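Local coordinates for protein galactose-binding lectin (Arachis hypogaea, PDB 6VAW) that binds D-galactose and its derivatives as a homotetrameric legume lectin that carries manganese and calcium ions, at residues 163-168 / 172-177; 138-143 / 190-195; 6-9 / 14-17. All blocks are in the same frame, centred on the assembly; numbering follows the deposited sequence.

Contact 1 (163-168 / 172-177)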
# COMPACT_ATOMS: atom_id res chain seq x y z
N VAL A 163 -14.86 12.68 -1.01
CA VAL A 163 -14.03 13.77 -1.52
C VAL A 163 -12.66 13.21 -1.91
O VAL A 163 -12.09 12.39 -1.20
CB VAL A 163 -13.89 14.96 -0.52
CG1 VAL A 163 -13.11 16.13 -1.15
CG2 VAL A 163 -15.26 15.43 0.00
N THR A 164 -12.13 13.69 -3.03
CA THR A 164 -10.80 13.36 -3.50
C THR A 164 -10.13 14.70 -3.77
O THR A 164 -10.72 15.58 -4.37
CB THR A 164 -10.86 12.43 -4.72
OG1 THR A 164 -11.25 11.14 -4.29
CG2 THR A 164 -9.51 12.29 -5.41
N VAL A 165 -8.90 14.84 -3.29
CA VAL A 165 -8.14 16.05 -3.44
C VAL A 165 -6.75 15.71 -4.01
O VAL A 165 -6.06 14.82 -3.53
CB VAL A 165 -8.03 16.86 -2.12
CG1 VAL A 165 -7.26 18.14 -2.34
CG2 VAL A 165 -9.41 17.15 -1.50
N ILE A 166 -6.34 16.48 -5.03
CA ILE A 166 -5.03 16.31 -5.66
C ILE A 166 -4.30 17.64 -5.57
O ILE A 166 -4.82 18.64 -6.07
CB ILE A 166 -5.08 15.83 -7.14
CG1 ILE A 166 -5.75 14.47 -7.31
CG2 ILE A 166 -3.66 15.82 -7.77
CD1 ILE A 166 -6.05 14.14 -8.80
N TYR A 167 -3.09 17.63 -4.98
CA TYR A 167 -2.25 18.83 -5.03
C TYR A 167 -1.06 18.53 -5.92
O TYR A 167 -0.29 17.60 -5.64
CB TYR A 167 -1.83 19.34 -3.64
CG TYR A 167 -1.02 20.61 -3.73
CD1 TYR A 167 -1.62 21.82 -4.08
CD2 TYR A 167 0.37 20.59 -3.58
CE1 TYR A 167 -0.87 22.99 -4.22
CE2 TYR A 167 1.13 21.75 -3.71
CZ TYR A 167 0.50 22.95 -4.02
OH TYR A 167 1.23 24.12 -4.12
N ASP A 168 -0.97 19.22 -7.06
CA ASP A 168 0.13 19.05 -8.00
C ASP A 168 1.19 20.14 -7.72
O ASP A 168 0.95 21.30 -8.03
CB ASP A 168 -0.36 19.15 -9.45
CG ASP A 168 0.80 19.07 -10.43
OD1 ASP A 168 1.47 18.01 -10.49
OD2 ASP A 168 1.09 20.07 -11.07
N LYS A 172 1.19 24.03 -8.78
CA LYS A 172 0.68 24.56 -7.49
C LYS A 172 -0.88 24.49 -7.49
O LYS A 172 -1.54 25.28 -6.81
CB LYS A 172 1.20 26.00 -7.23
CG LYS A 172 2.73 26.07 -7.16
CD LYS A 172 3.27 27.50 -7.11
CE LYS A 172 4.78 27.53 -6.99
NZ LYS A 172 5.47 27.08 -8.24
N THR A 173 -1.45 23.54 -8.23
CA THR A 173 -2.91 23.42 -8.33
C THR A 173 -3.46 22.47 -7.30
O THR A 173 -2.99 21.34 -7.19
CB THR A 173 -3.33 22.97 -9.76
OG1 THR A 173 -2.84 23.92 -10.71
CG2 THR A 173 -4.85 22.84 -9.91
N LEU A 174 -4.46 22.94 -6.55
CA LEU A 174 -5.23 22.14 -5.60
C LEU A 174 -6.58 21.84 -6.29
O LEU A 174 -7.35 22.76 -6.57
CB LEU A 174 -5.43 22.92 -4.30
CG LEU A 174 -6.19 22.23 -3.20
CD1 LEU A 174 -5.37 21.18 -2.56
CD2 LEU A 174 -6.59 23.22 -2.07
N SER A 175 -6.80 20.59 -6.67
CA SER A 175 -8.03 20.16 -7.35
C SER A 175 -8.86 19.30 -6.40
O SER A 175 -8.31 18.44 -5.73
CB SER A 175 -7.70 19.41 -8.64
OG SER A 175 -8.91 19.26 -9.36
N VAL A 176 -10.17 19.55 -6.37
CA VAL A 176 -11.13 18.90 -5.46
C VAL A 176 -12.30 18.32 -6.26
O VAL A 176 -12.91 19.04 -7.06
CB VAL A 176 -11.64 19.91 -4.39
CG1 VAL A 176 -12.59 19.25 -3.39
CG2 VAL A 176 -10.49 20.60 -3.67
N ALA A 177 -12.65 17.06 -5.99
CA ALA A 177 -13.82 16.40 -6.59
C ALA A 177 -14.66 15.87 -5.44
O ALA A 177 -14.16 15.10 -4.62
CB ALA A 177 -13.42 15.29 -7.56
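Asp168 O receives two amide groups, both through weak bonds: Lys172 N at 2.8 Å with an N-H...O angle of only 120°, and Thr173 N at 3.3 Å. Two consecutive residues facing Asp168 in this way meet the definition of a G1 beta bulge, and the positive phi of Lys172 fits it. Past the bulge the pairing is regular. Asp168 N returns a bond to Thr173 O, and Ser175 N reaches Ile166 O at 2.8 Å with an almost straight N-H...O angle of 178°. Thr164 and Ala177 exchange a further pair of bonds.

On the face holding Val165, Tyr167, Leu174 and Val176, the side chains of Val165 and Leu174 cross, Val165 CG1 lying 3.6 Å from Leu174 CD1. With CG anti to the backbone N (chi1 -177°), the Tyr167 ring extends over the start of the partner strand: CB of Leu174 lies at its edge, 4.0 Å from Tyr167 CD1, while Tyr167 OH sits 3.4 Å from Lys172 CA and hydrogen-bonds to Val192 O. Val120 of strand 117-123 packs on Leu174 and Val176 from the other sheet. The reverse face meets the second subunit, where Thr164 and Ile166 pack on their own counterparts and Asp168 OD1 hydrogen-bonds to Thr187 of that subunit. The whole is an antiparallel beta hairpin in the back sheet of the legume lectin jelly roll.

Contact 2 (138-143 / 190-195); sequences VGIDVN and QVVDLK
The backbones of 138-143 and 190-195 stay well apart, with Ile140 CA 7.2 Å from Gln190 CA and a similar gap between Val142 and Val192, so they are not paired as neighbouring strands. This is packing between the two sheets of the legume lectin beta sandwich: strand 137-141 belongs to the seven-stranded sheet, strand 185-191 to the other. Both segments change course here. The first turns a corner at Val142 and Asn143, and the second leaves its strand after Val191 and enters the helix 194-197, with Asp193 at the N-cap.

Three side-chain meetings close the gap. Ile140 crosses Gln190 at an angle, its CD1 lying 3.7 Å from CB of the glutamine, so the contact is made at the base of that side chain. The same isoleucine has CG2 anti to its backbone N, and this methyl group comes 4.1 Å from Val192 CG2. Val142 and Val192 approach tip to tip: the CG2 methyl of Val142 lies 3.8 Å from CG1 of Val192 and 4.0 Å from its CG2. Val192 thus touches both Ile140 and Val142 with its branched end. Lys197 of the helix also packs on Val142.

The polar end of Gln190 leads away from the isoleucine. A bend at chi2 (66°) folds the amide back along its own segment, where NE2 donates to Val191 O at 3.1 Å, with that oxygen close to the amide plane.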
# COMPACT_ATOMS: atom_id res chain seq x y z
N VAL A 138 -18.76 24.69 -1.62
CA VAL A 138 -17.42 24.17 -1.38
C VAL A 138 -16.51 25.34 -1.69
O VAL A 138 -16.71 26.01 -2.70
CB VAL A 138 -17.07 22.89 -2.18
CG1 VAL A 138 -15.67 22.40 -1.83
CG2 VAL A 138 -18.10 21.79 -1.94
N GLY A 139 -15.57 25.61 -0.81
CA GLY A 139 -14.67 26.73 -1.01
C GLY A 139 -13.22 26.38 -0.80
O GLY A 139 -12.91 25.42 -0.11
N ILE A 140 -12.34 27.14 -1.44
CA ILE A 140 -10.90 26.98 -1.27
C ILE A 140 -10.49 28.22 -0.50
O ILE A 140 -10.76 29.33 -0.94
CB ILE A 140 -10.11 26.70 -2.56
CG1 ILE A 140 -10.44 25.26 -3.09
CG2 ILE A 140 -8.60 26.87 -2.31
CD1 ILE A 140 -9.79 24.87 -4.44
N ASP A 141 -9.86 28.00 0.66
CA ASP A 141 -9.50 29.04 1.63
C ASP A 141 -8.02 29.17 1.81
O ASP A 141 -7.35 28.20 2.05
CB ASP A 141 -10.09 28.71 2.99
CG ASP A 141 -11.59 28.74 3.06
OD1 ASP A 141 -12.22 29.20 2.08
OD2 ASP A 141 -12.14 28.38 4.12
N VAL A 142 -7.57 30.40 1.83
CA VAL A 142 -6.16 30.71 2.00
C VAL A 142 -6.06 31.80 3.07
O VAL A 142 -6.26 32.99 2.78
CB VAL A 142 -5.43 31.10 0.67
CG1 VAL A 142 -3.95 31.37 0.93
CG2 VAL A 142 -5.60 30.02 -0.40
N ASN A 143 -5.79 31.37 4.32
CA ASN A 143 -5.62 32.22 5.50
C ASN A 143 -6.90 33.02 5.85
O ASN A 143 -6.84 33.98 6.61
CB ASN A 143 -4.42 33.18 5.33
CG ASN A 143 -3.09 32.46 5.25
OD1 ASN A 143 -2.87 31.42 5.88
ND2 ASN A 143 -2.18 33.00 4.47
N GLN A 190 -7.93 25.49 -7.67
CA GLN A 190 -7.33 26.82 -7.47
C GLN A 190 -5.83 26.67 -7.36
O GLN A 190 -5.37 25.78 -6.65
CB GLN A 190 -7.91 27.48 -6.19
CG GLN A 190 -7.22 28.80 -5.73
CD GLN A 190 -7.45 29.88 -6.76
OE1 GLN A 190 -8.58 30.14 -7.15
NE2 GLN A 190 -6.40 30.54 -7.22
N VAL A 191 -5.08 27.60 -7.97
CA VAL A 191 -3.63 27.62 -7.80
C VAL A 191 -3.35 28.23 -6.41
O VAL A 191 -3.78 29.35 -6.16
CB VAL A 191 -2.91 28.38 -8.94
CG1 VAL A 191 -1.45 28.66 -8.59
CG2 VAL A 191 -3.02 27.61 -10.26
N VAL A 192 -2.70 27.46 -5.52
CA VAL A 192 -2.30 27.84 -4.16
C VAL A 192 -0.83 27.46 -3.99
O VAL A 192 -0.49 26.27 -4.11
CB VAL A 192 -3.17 27.20 -3.03
CG1 VAL A 192 -2.77 27.78 -1.66
CG2 VAL A 192 -4.67 27.37 -3.28
N ASP A 193 0.03 28.44 -3.72
CA ASP A 193 1.45 28.18 -3.51
C ASP A 193 1.69 27.86 -2.03
O ASP A 193 1.93 28.77 -1.22
CB ASP A 193 2.32 29.37 -3.96
CG ASP A 193 3.83 29.12 -3.89
OD1 ASP A 193 4.24 28.04 -3.39
OD2 ASP A 193 4.59 29.97 -4.41
N LEU A 194 1.66 26.56 -1.70
CA LEU A 194 1.82 26.07 -0.33
C LEU A 194 3.18 26.50 0.29
O LEU A 194 3.22 26.85 1.46
CB LEU A 194 1.63 24.53 -0.27
CG LEU A 194 0.21 23.99 -0.54
CD1 LEU A 194 0.11 22.53 -0.14
CD2 LEU A 194 -0.85 24.77 0.21
N LYS A 195 4.24 26.56 -0.52
CA LYS A 195 5.58 27.01 -0.10
C LYS A 195 5.58 28.49 0.35
O LYS A 195 6.35 28.87 1.22
CB LYS A 195 6.56 26.83 -1.27
CG LYS A 195 8.03 26.97 -0.93
CD LYS A 195 8.83 26.90 -2.21
CE LYS A 195 10.30 26.73 -1.98
NZ LYS A 195 11.05 26.95 -3.23

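Contact 3 (6-9 / 14-17); sequences FNFN and GNPA
The Phe8 ring joins 6-9 to 14-17 through apolar contact with Ala17 and an edge contact with Asn15. Its CZ lies 3.8 Å from the CB methyl of Ala17, which sits at the rim of the ring, near its plane. With CG anti to the carbonyl carbon (chi1 -65°), the ring continues the direction of a CB that already points to 14-17, which brings CE1 and CZ to the loop; the CB bond of Ala17 points back toward 6-9.

The second kind of meeting involves a flat polar group. The side-chain amide of Asn15 also comes to the edge of the ring, next to CE1, and its plane is turned 61° from that of the ring. This rules out a parallel stack of amide on ring. Thus two adjoining carbons of one ring edge meet two residues that are separated in sequence by Pro16.

Aromatic packing continues beyond the two segments, since the Phe8 ring meets that of Phe11 with planes about 25° apart. In the fold, Phe8 ends strand 2-8 and is tied by backbone bonds to Trp223 on strand 217-229. Tyr48 of strand 43-53 touches both Phe8 and Ala17, while Met50 of the third subunit packs on Ala17, the residue just before strand 18-22.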
# COMPACT_ATOMS: atom_id res chain seq x y z
N PHE A 6 -0.98 6.96 4.81
CA PHE A 6 -1.82 6.39 5.87
C PHE A 6 -3.22 6.14 5.37
O PHE A 6 -3.62 6.69 4.35
CB PHE A 6 -1.83 7.25 7.15
CG PHE A 6 -2.25 8.70 7.06
CD1 PHE A 6 -3.59 9.05 7.07
CD2 PHE A 6 -1.30 9.71 7.03
CE1 PHE A 6 -3.98 10.40 7.03
CE2 PHE A 6 -1.69 11.05 6.99
CZ PHE A 6 -3.03 11.39 7.01
N ASN A 7 -3.97 5.31 6.08
CA ASN A 7 -5.34 5.00 5.72
C ASN A 7 -6.13 4.67 6.98
O ASN A 7 -5.71 3.80 7.77
CB ASN A 7 -5.41 3.86 4.68
CG ASN A 7 -6.81 3.37 4.36
OD1 ASN A 7 -7.13 2.19 4.53
ND2 ASN A 7 -7.69 4.27 3.94
N PHE A 8 -7.24 5.38 7.19
CA PHE A 8 -8.18 5.18 8.29
C PHE A 8 -9.53 4.76 7.74
O PHE A 8 -10.19 5.54 7.07
CB PHE A 8 -8.36 6.47 9.14
CG PHE A 8 -7.15 6.95 9.90
CD1 PHE A 8 -6.80 6.39 11.11
CD2 PHE A 8 -6.38 8.00 9.41
CE1 PHE A 8 -5.67 6.84 11.81
CE2 PHE A 8 -5.25 8.45 10.11
CZ PHE A 8 -4.91 7.86 11.30
N ASN A 9 -9.93 3.52 8.01
CA ASN A 9 -11.25 3.00 7.62
C ASN A 9 -12.24 3.29 8.76
O ASN A 9 -13.46 3.27 8.57
CB ASN A 9 -11.17 1.50 7.34
CG ASN A 9 -10.28 1.16 6.19
OD1 ASN A 9 -10.39 1.73 5.11
ND2 ASN A 9 -9.37 0.22 6.42
N GLY A 14 -7.42 7.11 21.77
CA GLY A 14 -6.16 6.48 22.16
C GLY A 14 -5.30 6.04 21.00
O GLY A 14 -4.25 5.43 21.20
N ASN A 15 -5.79 6.26 19.76
CA ASN A 15 -4.99 5.96 18.56
C ASN A 15 -3.93 7.05 18.53
O ASN A 15 -4.31 8.23 18.39
CB ASN A 15 -5.87 5.96 17.30
CG ASN A 15 -5.19 5.50 16.03
OD1 ASN A 15 -5.85 5.09 15.07
ND2 ASN A 15 -3.87 5.61 15.94
N PRO A 16 -2.64 6.73 18.77
CA PRO A 16 -1.62 7.79 18.82
C PRO A 16 -1.45 8.57 17.50
O PRO A 16 -0.88 9.65 17.55
CB PRO A 16 -0.32 7.05 19.18
CG PRO A 16 -0.58 5.63 18.89
CD PRO A 16 -2.05 5.39 19.02
N ALA A 17 -1.99 8.07 16.36
CA ALA A 17 -1.87 8.74 15.04
C ALA A 17 -2.78 9.95 14.85
O ALA A 17 -2.59 10.68 13.86
CB ALA A 17 -2.13 7.74 13.91

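Contact 3 comes first along the chain, closing the short connection between strands 2-8 and 18-22 before either of the others opens. Contact 1 is nested inside the loop closed by contact 2. Their centres lie 10 Å apart, and they touch where Lys172 O meets Val192 N, just beyond the ends of the neighbouring strands 173-179 and 185-191. Contact 3 is distant, its centre 22 Å from contact 1 and 26 Å from contact 2, although all three reach the same sheet. One sandwich therefore combines a hairpin at a subunit interface, sheet-to-sheet packing in which the Ile140 side chain lies about 10 Å from the manganese ion, and a remote strand connection that packs on two other subunits.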